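Local structure of ribosomal RNA small subunit methyltransferase Nep1 (Archaeoglobus fulgidus, 3O7B) at residues 34-44 / 77-87; 57-65 / 133-141. The protein probably methylates N1 of a specific pseudouridine in 16S ribosomal RNA, using S-adenosyl-L-methionine as methyl donor, and works as a homodimer in ribosome biogenesis. One frame throughout, in Å; residues are numbered along the deposited sequence. Where two conformers were deposited one is given.

Contact 1. Residues 34-44 / 77-87; sequences EASLELIPQKI and SLEFREKRGRP
The hydroxyl OG of S36 is gripped from two sides by the 77-87 loop. It donates to K83 O over 2.7 Å, lying in the carbonyl plane on a lone pair, and accepts from R86 N. With OG anti to the backbone N (chi1 -167°), the short side chain is directed into the bend of the loop between those two backbone groups. Serine suits the place because its one small hydroxyl can donate and accept at once. S36 also centres an inverse gamma turn, and a water joins its backbone N to R86 O.

Two salt bridges flank this serine. K83, extended beyond CG, brings NZ to 2.6 Å from E34 OE1, on the syn side of the carboxylate. The same ammonium has D200 O as a further acceptor and makes cation-pi contacts with F196 and F202, while E34 OE2 is held by F202 N and T205 OG1. E38 receives R84 side-on: NE reaches OE2 at 2.9 Å and NH2 reaches OE1 at 2.8 Å, both nearly straight, with the two flat groups 19° apart. NH1 of R84 goes back to E79 O in its own loop. L78 CD1 and F80 CE1 lie over opposite faces of the guanidinium, each offset toward its rim, so hydrogen bonds at the edge and carbon on both faces should limit its rotation.

Toward residue 77, P41 CG and I44 CG2 pack on CD2 of L78, and K43 NZ bonds to S77 O from above the carbonyl plane. R86, predicted to interact with substrate rRNA, turns its guanidinium to D88. The arrangement thus sets the backbone of this predicted RNA-contacting arginine against the chain leaving strand 28-35, in a SPOUT-class methyltransferase whose bound S-adenosylhomocysteine lies about 7 Å from the K83 side chain.

Contact 2. Residues 57-65 / 133-141; sequences RGKRPEKIL and VGLMEKLFE
The 57-65 segment leaves helix 48-57, makes a 3-10 turn at 61-63 and comes alongside helix 129-142, where the CA atoms of L65 and E137 are 6.0 Å apart. A Schellman motif ends the first helix: G58, with positive phi, is its C-prime residue, and glycine accepts that backbone shape easily. R57 and K59, on either side of G58 in sequence, converge with E137 in a salt-bridge network.

E137 suits the centre of this network because its two oxygens can each take several donors. R57 meets it end-on, NH1 to OE2 and NH2 to OE1 at 2.7 Å, each oxygen using its syn lone pair. The two flat groups are nearly coplanar, 9° apart; bends at chi2 and chi3 curl the arginine into this position. K59 NZ reaches the same OE1 from above the carboxylate plane, 2.9 Å away. On its anti side, OE2 accepts L65 N at 2.9 Å in an almost straight bond (176°). With two positive side chains and a backbone N-H around it, the buried carboxylate is probably held in its charged form.

Beyond the bond made by its N-H, L65 turns its side chain onto the helix. Its CG is anti to the backbone N (chi1 -156°), and CD2 comes to 4.0 Å from both M136 CB and V133 CG1, while CD1 approaches F140. A branched leucine can meet residues on successive turns of the helix in this way. Farther along, K63 and E141 form a longer salt bridge, NZ lying 3.5 Å from OE1. Water bridges the backbones nearby, donating to K63 O and to E137 O at 2.7 Å each.

In the fold
From the N terminus, the chain leaves strand 28-35 through 34-44, forms helix 48-57 and passes through 57-65, then short helix 68-71, before 77-87 returns to 34-44. Contact 1 closes that excursion, just ahead of helix 87-98. Contact 2 begins inside the loop so closed and ends beyond it, on helix 129-142, after strands 105-111 and 116-119, so the two contacts cross rather than nest. They also touch directly: I40 N probably hydrogen-bonds to I64 O, and L39 packs against E62. Together they tie the partly helical excursion after strand 28-35 both to the lead-in of helix 87-98 and to helix 129-142.

Contact 1. Residues 34-44 / 77-87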
loop_
_atom_site.group_PDB
_atom_site.type_symbol
_atom_site.label_atom_id
_atom_site.label_comp_id
_atom_site.label_asym_id
_atom_site.label_seq_id
_atom_site.Cartn_x
_atom_site.Cartn_y
_atom_site.Cartn_z
ATOM N N GLU A 34 1.275 0.224 17.861
ATOM C CA GLU A 34 2.732 0.137 17.850
ATOM C C GLU A 34 3.283 0.441 16.455
ATOM O O GLU A 34 4.213 -0.221 15.965
ATOM C CB GLU A 34 3.212 -1.227 18.369
ATOM C CG GLU A 34 2.913 -1.424 19.859
ATOM C CD GLU A 34 3.395 -2.746 20.382
ATOM O OE1 GLU A 34 4.277 -3.361 19.745
ATOM O OE2 GLU A 34 2.889 -3.153 21.455
ATOM N N ALA A 35 2.723 1.477 15.831
ATOM C CA ALA A 35 3.200 1.850 14.494
ATOM C C ALA A 35 4.651 2.272 14.557
ATOM O O ALA A 35 5.101 2.962 15.493
ATOM C CB ALA A 35 2.347 2.932 13.894
ATOM N N SER A 36 5.398 1.845 13.548
ATOM C CA SER A 36 6.837 1.995 13.489
ATOM C C SER A 36 7.164 3.387 12.953
ATOM O O SER A 36 7.678 3.557 11.827
ATOM C CB SER A 36 7.389 0.883 12.592
ATOM O OG SER A 36 8.791 0.769 12.697
ATOM N N LEU A 37 6.848 4.388 13.773
ATOM C CA LEU A 37 6.855 5.780 13.375
ATOM C C LEU A 37 7.492 6.597 14.494
ATOM O O LEU A 37 6.901 6.777 15.566
ATOM C CB LEU A 37 5.410 6.189 13.147
ATOM C CG LEU A 37 4.971 7.373 12.331
ATOM C CD1 LEU A 37 5.327 7.139 10.873
ATOM C CD2 LEU A 37 3.480 7.481 12.500
ATOM N N GLU A 38 8.708 7.059 14.243
ATOM C CA GLU A 38 9.462 7.853 15.212
ATOM C C GLU A 38 10.573 8.623 14.524
ATOM O O GLU A 38 11.066 8.209 13.461
ATOM C CB GLU A 38 10.060 6.945 16.304
ATOM C CG GLU A 38 11.251 6.100 15.865
ATOM C CD GLU A 38 11.623 5.057 16.887
ATOM O OE1 GLU A 38 11.836 5.451 18.059
ATOM O OE2 GLU A 38 11.693 3.862 16.538
ATOM N N LEU A 39 10.990 9.720 15.149
ATOM C CA LEU A 39 12.172 10.435 14.709
ATOM C C LEU A 39 13.439 9.686 15.139
ATOM O O LEU A 39 13.395 8.828 16.024
ATOM C CB LEU A 39 12.161 11.869 15.255
ATOM C CG LEU A 39 10.964 12.724 14.829
ATOM C CD1 LEU A 39 11.001 14.084 15.512
ATOM C CD2 LEU A 39 10.904 12.861 13.312
ATOM N N ILE A 40 14.557 9.991 14.495
ATOM C CA ILE A 40 15.805 9.298 14.807
ATOM C C ILE A 40 16.122 9.477 16.308
ATOM O O ILE A 40 16.185 10.618 16.780
ATOM C CB ILE A 40 16.961 9.794 13.903
ATOM C CG1 ILE A 40 16.697 9.386 12.440
ATOM C CG2 ILE A 40 18.299 9.202 14.366
ATOM C CD1 ILE A 40 17.671 9.982 11.424
ATOM N N PRO A 41 16.276 8.359 17.059
ATOM C CA PRO A 41 16.602 8.445 18.485
ATOM C C PRO A 41 17.926 9.156 18.743
ATOM O O PRO A 41 18.876 9.045 17.961
ATOM C CB PRO A 41 16.695 6.977 18.921
ATOM C CG PRO A 41 15.884 6.237 17.941
ATOM C CD PRO A 41 16.113 6.960 16.638
ATOM N N GLN A 42 17.956 9.874 19.863
ATOM C CA GLN A 42 19.055 10.742 20.265
ATOM C C GLN A 42 20.417 10.070 20.136
ATOM O O GLN A 42 21.349 10.644 19.568
ATOM C CB GLN A 42 18.851 11.173 21.726
ATOM C CG GLN A 42 17.379 11.213 22.209
ATOM C CD GLN A 42 16.656 9.855 22.117
ATOM O OE1 GLN A 42 17.231 8.795 22.419
ATOM N NE2 GLN A 42 15.395 9.889 21.688
ATOM N N LYS A 43 20.511 8.850 20.654
ATOM C CA LYS A 43 21.794 8.178 20.851
ATOM C C LYS A 43 22.482 7.688 19.575
ATOM O O LYS A 43 23.642 7.280 19.613
ATOM C CB LYS A 43 21.635 7.027 21.848
ATOM C CG LYS A 43 20.798 5.860 21.349
ATOM C CD LYS A 43 20.753 4.747 22.385
ATOM C CE LYS A 43 20.399 3.407 21.762
ATOM N NZ LYS A 43 20.612 2.292 22.730
ATOM N N ILE A 44 21.774 7.721 18.447
ATOM C CA ILE A 44 22.365 7.294 17.174
ATOM C C ILE A 44 22.515 8.443 16.165
ATOM O O ILE A 44 22.924 8.229 15.023
ATOM C CB ILE A 44 21.601 6.080 16.542
ATOM C CG1 ILE A 44 20.186 6.481 16.084
ATOM C CG2 ILE A 44 21.580 4.885 17.505
ATOM C CD1 ILE A 44 19.549 5.500 15.116
ATOM N N SER A 77 22.373 -0.603 17.877
ATOM C CA SER A 77 22.294 -0.485 19.338
ATOM C C SER A 77 20.899 -0.228 19.909
ATOM O O SER A 77 20.732 -0.121 21.124
ATOM C CB SER A 77 23.233 0.617 19.823
ATOM O OG SER A 77 22.782 1.893 19.397
ATOM N N LEU A 78 19.899 -0.098 19.042
ATOM C CA LEU A 78 18.548 0.227 19.504
ATOM C C LEU A 78 17.851 -0.949 20.189
ATOM O O LEU A 78 18.011 -2.089 19.766
ATOM C CB LEU A 78 17.683 0.722 18.333
ATOM C CG LEU A 78 18.051 2.040 17.652
ATOM C CD1 LEU A 78 16.973 2.330 16.606
ATOM C CD2 LEU A 78 18.145 3.193 18.644
ATOM N N GLU A 79 17.070 -0.662 21.230
ATOM C CA GLU A 79 16.188 -1.660 21.843
ATOM C C GLU A 79 14.992 -1.949 20.934
ATOM O O GLU A 79 14.613 -1.099 20.125
ATOM C CB GLU A 79 15.696 -1.188 23.218
ATOM C CG GLU A 79 16.810 -0.956 24.242
ATOM C CD GLU A 79 17.561 -2.229 24.611
ATOM O OE1 GLU A 79 16.912 -3.288 24.800
ATOM O OE2 GLU A 79 18.805 -2.169 24.723
ATOM N N PHE A 80 14.401 -3.131 21.092
ATOM C CA PHE A 80 13.306 -3.626 20.238
ATOM C C PHE A 80 13.476 -3.258 18.756
ATOM O O PHE A 80 12.515 -2.846 18.077
ATOM C CB PHE A 80 11.905 -3.267 20.792
ATOM C CG PHE A 80 11.688 -1.792 21.087
ATOM C CD1 PHE A 80 11.110 -0.946 20.136
ATOM C CD2 PHE A 80 11.997 -1.260 22.346
ATOM C CE1 PHE A 80 10.893 0.419 20.410
ATOM C CE2 PHE A 80 11.788 0.094 22.626
ATOM C CZ PHE A 80 11.235 0.934 21.659
ATOM N N ARG A 81 14.694 -3.443 18.258
ATOM C CA ARG A 81 15.061 -2.940 16.945
ATOM C C ARG A 81 14.234 -3.587 15.840
ATOM O O ARG A 81 13.942 -2.941 14.821
ATOM C CB ARG A 81 16.564 -3.088 16.672
ATOM C CG ARG A 81 17.023 -2.438 15.340
ATOM C CD ARG A 81 17.197 -3.519 14.303
ATOM N NE ARG A 81 17.531 -3.054 12.953
ATOM C CZ ARG A 81 16.640 -2.818 11.993
ATOM N NH1 ARG A 81 15.332 -2.931 12.229
ATOM N NH2 ARG A 81 17.065 -2.459 10.791
ATOM N N GLU A 82 13.826 -4.838 16.047
ATOM C CA GLU A 82 13.046 -5.552 15.038
ATOM C C GLU A 82 11.714 -4.854 14.722
ATOM O O GLU A 82 11.168 -5.042 13.636
ATOM C CB GLU A 82 12.828 -7.022 15.444
ATOM C CG GLU A 82 11.840 -7.264 16.581
ATOM C CD GLU A 82 12.431 -7.015 17.967
ATOM O OE1 GLU A 82 13.654 -6.748 18.079
ATOM O OE2 GLU A 82 11.661 -7.100 18.949
ATOM N N LYS A 83 11.216 -4.035 15.649
ATOM C CA LYS A 83 9.954 -3.308 15.432
ATOM C C LYS A 83 10.118 -1.959 14.736
ATOM O O LYS A 83 9.123 -1.351 14.335
ATOM C CB LYS A 83 9.247 -3.052 16.770
ATOM C CG LYS A 83 8.718 -4.307 17.424
ATOM C CD LYS A 83 7.883 -3.957 18.637
ATOM C CE LYS A 83 7.134 -5.174 19.135
ATOM N NZ LYS A 83 6.329 -4.869 20.359
ATOM N N ARG A 84 11.357 -1.498 14.591
ATOM C CA ARG A 84 11.620 -0.079 14.330
ATOM C C ARG A 84 12.022 0.230 12.900
ATOM O O ARG A 84 12.499 -0.649 12.175
ATOM C CB ARG A 84 12.673 0.440 15.309
ATOM C CG ARG A 84 12.243 0.242 16.743
ATOM C CD ARG A 84 13.348 0.617 17.715
ATOM N NE ARG A 84 13.250 2.018 18.091
ATOM C CZ ARG A 84 13.798 2.534 19.183
ATOM N NH1 ARG A 84 14.491 1.756 20.008
ATOM N NH2 ARG A 84 13.641 3.817 19.453
ATOM N N GLY A 85 11.811 1.486 12.513
ATOM C CA GLY A 85 12.245 2.009 11.219
ATOM C C GLY A 85 11.418 1.572 10.030
ATOM O O GLY A 85 11.925 1.559 8.907
ATOM N N ARG A 86 10.143 1.280 10.258
ATOM C CA ARG A 86 9.260 0.807 9.157
ATOM C C ARG A 86 7.962 1.604 8.979
ATOM O O ARG A 86 6.875 1.053 9.093
ATOM C CB ARG A 86 8.996 -0.692 9.297
ATOM C CG ARG A 86 10.270 -1.535 9.182
ATOM C CD ARG A 86 10.844 -1.562 7.742
ATOM N NE ARG A 86 9.818 -2.010 6.809
ATOM C CZ ARG A 86 9.462 -3.273 6.623
ATOM N NH1 ARG A 86 10.068 -4.258 7.268
ATOM N NH2 ARG A 86 8.479 -3.553 5.773
ATOM N N PRO A 87 8.083 2.898 8.630
ATOM C CA PRO A 87 6.887 3.727 8.441
ATOM C C PRO A 87 6.074 3.322 7.210
ATOM O O PRO A 87 4.909 3.725 7.098
ATOM C CB PRO A 87 7.446 5.150 8.295
ATOM C CG PRO A 87 8.893 4.968 7.884
ATOM C CD PRO A 87 9.342 3.650 8.442
HETATM O O HOH W 1 4.500 1.336 10.525
HETATM O O HOH W 2 10.428 3.248 14.167
#

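Contact 2. Residues 57-65 / 133-141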
loop_
_atom_site.group_PDB
_atom_site.type_symbol
_atom_site.label_atom_id
_atom_site.label_comp_id
_atom_site.label_asym_id
_atom_site.label_seq_id
_atom_site.Cartn_x
_atom_site.Cartn_y
_atom_site.Cartn_z
ATOM N N ARG A 57 19.229 14.949 2.938
ATOM C CA ARG A 57 17.895 15.498 3.216
ATOM C C ARG A 57 17.908 17.009 3.421
ATOM O O ARG A 57 16.877 17.673 3.266
ATOM C CB ARG A 57 17.293 14.849 4.472
ATOM C CG ARG A 57 16.949 13.368 4.354
ATOM C CD ARG A 57 15.825 13.109 3.359
ATOM N NE ARG A 57 14.696 14.019 3.536
ATOM C CZ ARG A 57 13.746 13.875 4.453
ATOM N NH1 ARG A 57 13.775 12.849 5.300
ATOM N NH2 ARG A 57 12.762 14.764 4.522
ATOM N N GLY A 58 19.069 17.541 3.800
ATOM C CA GLY A 58 19.206 18.968 4.083
ATOM C C GLY A 58 18.509 19.407 5.358
ATOM O O GLY A 58 17.925 20.494 5.414
ATOM N N LYS A 59 18.541 18.552 6.377
ATOM C CA LYS A 59 18.068 18.927 7.716
ATOM C C LYS A 59 18.687 18.079 8.828
ATOM O O LYS A 59 19.319 17.055 8.566
ATOM C CB LYS A 59 16.533 18.962 7.796
ATOM C CG LYS A 59 15.821 17.636 7.595
ATOM C CD LYS A 59 14.343 17.905 7.313
ATOM C CE LYS A 59 13.436 16.876 7.947
ATOM N NZ LYS A 59 12.001 17.197 7.712
ATOM N N ARG A 60 18.500 18.523 10.067
ATOM C CA ARG A 60 19.133 17.916 11.236
ATOM C C ARG A 60 18.590 16.510 11.517
ATOM O O ARG A 60 17.400 16.271 11.335
ATOM C CB ARG A 60 18.926 18.806 12.468
ATOM C CG ARG A 60 19.373 20.253 12.274
ATOM C CD ARG A 60 19.624 20.956 13.606
ATOM N NE ARG A 60 18.404 21.189 14.385
ATOM C CZ ARG A 60 17.528 22.166 14.149
ATOM N NH1 ARG A 60 17.708 23.008 13.136
ATOM N NH2 ARG A 60 16.459 22.297 14.924
ATOM N N PRO A 61 19.462 15.579 11.956
ATOM C CA PRO A 61 19.041 14.215 12.312
ATOM C C PRO A 61 17.811 14.137 13.210
ATOM O O PRO A 61 16.968 13.256 13.029
ATOM C CB PRO A 61 20.264 13.659 13.045
ATOM C CG PRO A 61 21.402 14.338 12.388
ATOM C CD PRO A 61 20.925 15.739 12.096
ATOM N N GLU A 62 17.694 15.062 14.160
ATOM C CA GLU A 62 16.595 15.040 15.126
ATOM C C GLU A 62 15.219 15.286 14.501
ATOM O O GLU A 62 14.192 15.028 15.141
ATOM C CB GLU A 62 16.849 16.038 16.264
ATOM C CG GLU A 62 16.852 17.512 15.864
ATOM C CD GLU A 62 16.865 18.446 17.077
ATOM O OE1 GLU A 62 16.902 19.680 16.881
ATOM O OE2 GLU A 62 16.824 17.944 18.223
ATOM N N LYS A 63 15.215 15.792 13.266
ATOM C CA LYS A 63 13.979 16.093 12.534
ATOM C C LYS A 63 13.571 14.997 11.537
ATOM O O LYS A 63 12.509 15.086 10.909
ATOM C CB LYS A 63 14.125 17.420 11.779
ATOM C CG LYS A 63 14.608 18.600 12.625
ATOM C CD LYS A 63 13.625 18.935 13.727
ATOM C CE LYS A 63 13.995 20.245 14.414
ATOM N NZ LYS A 63 13.755 21.410 13.529
ATOM N N ILE A 64 14.414 13.982 11.394
ATOM C CA ILE A 64 14.249 12.973 10.338
ATOM C C ILE A 64 13.561 11.725 10.887
ATOM O O ILE A 64 13.848 11.268 12.003
ATOM C CB ILE A 64 15.611 12.625 9.711
ATOM C CG1 ILE A 64 16.169 13.849 8.967
ATOM C CG2 ILE A 64 15.503 11.422 8.753
ATOM C CD1 ILE A 64 17.628 13.721 8.555
ATOM N N LEU A 65 12.622 11.195 10.098
ATOM C CA LEU A 65 11.921 9.967 10.460
ATOM C C LEU A 65 12.857 8.765 10.303
ATOM O O LEU A 65 13.577 8.635 9.304
ATOM C CB LEU A 65 10.686 9.787 9.568
ATOM C CG LEU A 65 9.528 8.932 10.088
ATOM C CD1 LEU A 65 8.756 9.614 11.236
ATOM C CD2 LEU A 65 8.577 8.645 8.931
ATOM N N VAL A 133 6.585 10.397 4.250
ATOM C CA VAL A 133 7.631 10.555 5.246
ATOM C C VAL A 133 7.815 12.038 5.576
ATOM O O VAL A 133 7.908 12.405 6.749
ATOM C CB VAL A 133 8.949 9.909 4.774
ATOM C CG1 VAL A 133 10.145 10.378 5.635
ATOM C CG2 VAL A 133 8.802 8.395 4.795
ATOM N N GLY A 134 7.831 12.901 4.570
ATOM C CA GLY A 134 7.989 14.329 4.822
ATOM C C GLY A 134 6.838 14.889 5.625
ATOM O O GLY A 134 7.038 15.741 6.510
ATOM N N LEU A 135 5.631 14.422 5.351
ATOM C CA LEU A 135 4.458 14.887 6.090
ATOM C C LEU A 135 4.519 14.417 7.552
ATOM O O LEU A 135 4.196 15.171 8.472
ATOM C CB LEU A 135 3.170 14.407 5.416
ATOM C CG LEU A 135 1.878 14.902 6.071
ATOM C CD1 LEU A 135 1.728 16.419 5.918
ATOM C CD2 LEU A 135 0.700 14.201 5.467
ATOM N N MET A 136 4.967 13.190 7.774
ATOM C CA MET A 136 5.143 12.694 9.142
ATOM C C MET A 136 6.212 13.468 9.887
ATOM O O MET A 136 6.033 13.783 11.074
ATOM C CB MET A 136 5.468 11.203 9.145
ATOM C CG MET A 136 4.325 10.314 8.677
ATOM S SD MET A 136 2.809 10.449 9.650
ATOM C CE MET A 136 1.899 11.667 8.703
ATOM N N GLU A 137 7.306 13.807 9.216
ATOM C CA GLU A 137 8.329 14.674 9.836
ATOM C C GLU A 137 7.739 16.019 10.248
ATOM O O GLU A 137 7.997 16.518 11.366
ATOM C CB GLU A 137 9.524 14.846 8.902
ATOM C CG GLU A 137 10.307 13.537 8.779
ATOM C CD GLU A 137 11.333 13.507 7.658
ATOM O OE1 GLU A 137 11.367 14.461 6.852
ATOM O OE2 GLU A 137 12.104 12.527 7.583
ATOM N N LYS A 138 6.934 16.607 9.372
ATOM C CA LYS A 138 6.278 17.868 9.691
ATOM C C LYS A 138 5.315 17.705 10.873
ATOM O O LYS A 138 5.259 18.559 11.764
ATOM C CB LYS A 138 5.539 18.402 8.465
ATOM C CG LYS A 138 4.892 19.762 8.692
ATOM C CD LYS A 138 4.162 20.233 7.453
ATOM C CE LYS A 138 3.685 21.664 7.653
ATOM N NZ LYS A 138 3.084 22.187 6.394
ATOM N N LEU A 139 4.557 16.617 10.894
ATOM C CA LEU A 139 3.661 16.334 12.001
ATOM C C LEU A 139 4.418 16.250 13.335
ATOM O O LEU A 139 3.981 16.834 14.339
ATOM C CB LEU A 139 2.889 15.043 11.715
ATOM C CG LEU A 139 2.041 14.537 12.879
ATOM C CD1 LEU A 139 0.853 15.444 13.147
ATOM C CD2 LEU A 139 1.586 13.119 12.588
ATOM N N PHE A 140 5.556 15.562 13.360
ATOM C CA PHE A 140 6.317 15.443 14.612
ATOM C C PHE A 140 6.871 16.793 15.074
ATOM O O PHE A 140 7.000 17.036 16.283
ATOM C CB PHE A 140 7.424 14.396 14.500
ATOM C CG PHE A 140 6.952 12.983 14.738
ATOM C CD1 PHE A 140 6.264 12.270 13.754
ATOM C CD2 PHE A 140 7.167 12.373 15.970
ATOM C CE1 PHE A 140 5.818 10.953 13.989
ATOM C CE2 PHE A 140 6.735 11.068 16.210
ATOM C CZ PHE A 140 6.066 10.358 15.227
ATOM N N GLU A 141 7.174 17.664 14.118
ATOM C CA GLU A 141 7.705 18.997 14.399
ATOM C C GLU A 141 6.625 19.972 14.858
ATOM O O GLU A 141 6.792 20.649 15.879
ATOM C CB GLU A 141 8.392 19.536 13.145
ATOM C CG GLU A 141 8.868 20.989 13.251
ATOM C CD GLU A 141 9.961 21.204 14.283
ATOM O OE1 GLU A 141 10.649 20.236 14.690
ATOM O OE2 GLU A 141 10.146 22.379 14.682
HETATM O O HOH W 3 10.630 16.660 12.118
HETATM O O HOH W 4 13.197 9.725 6.848
#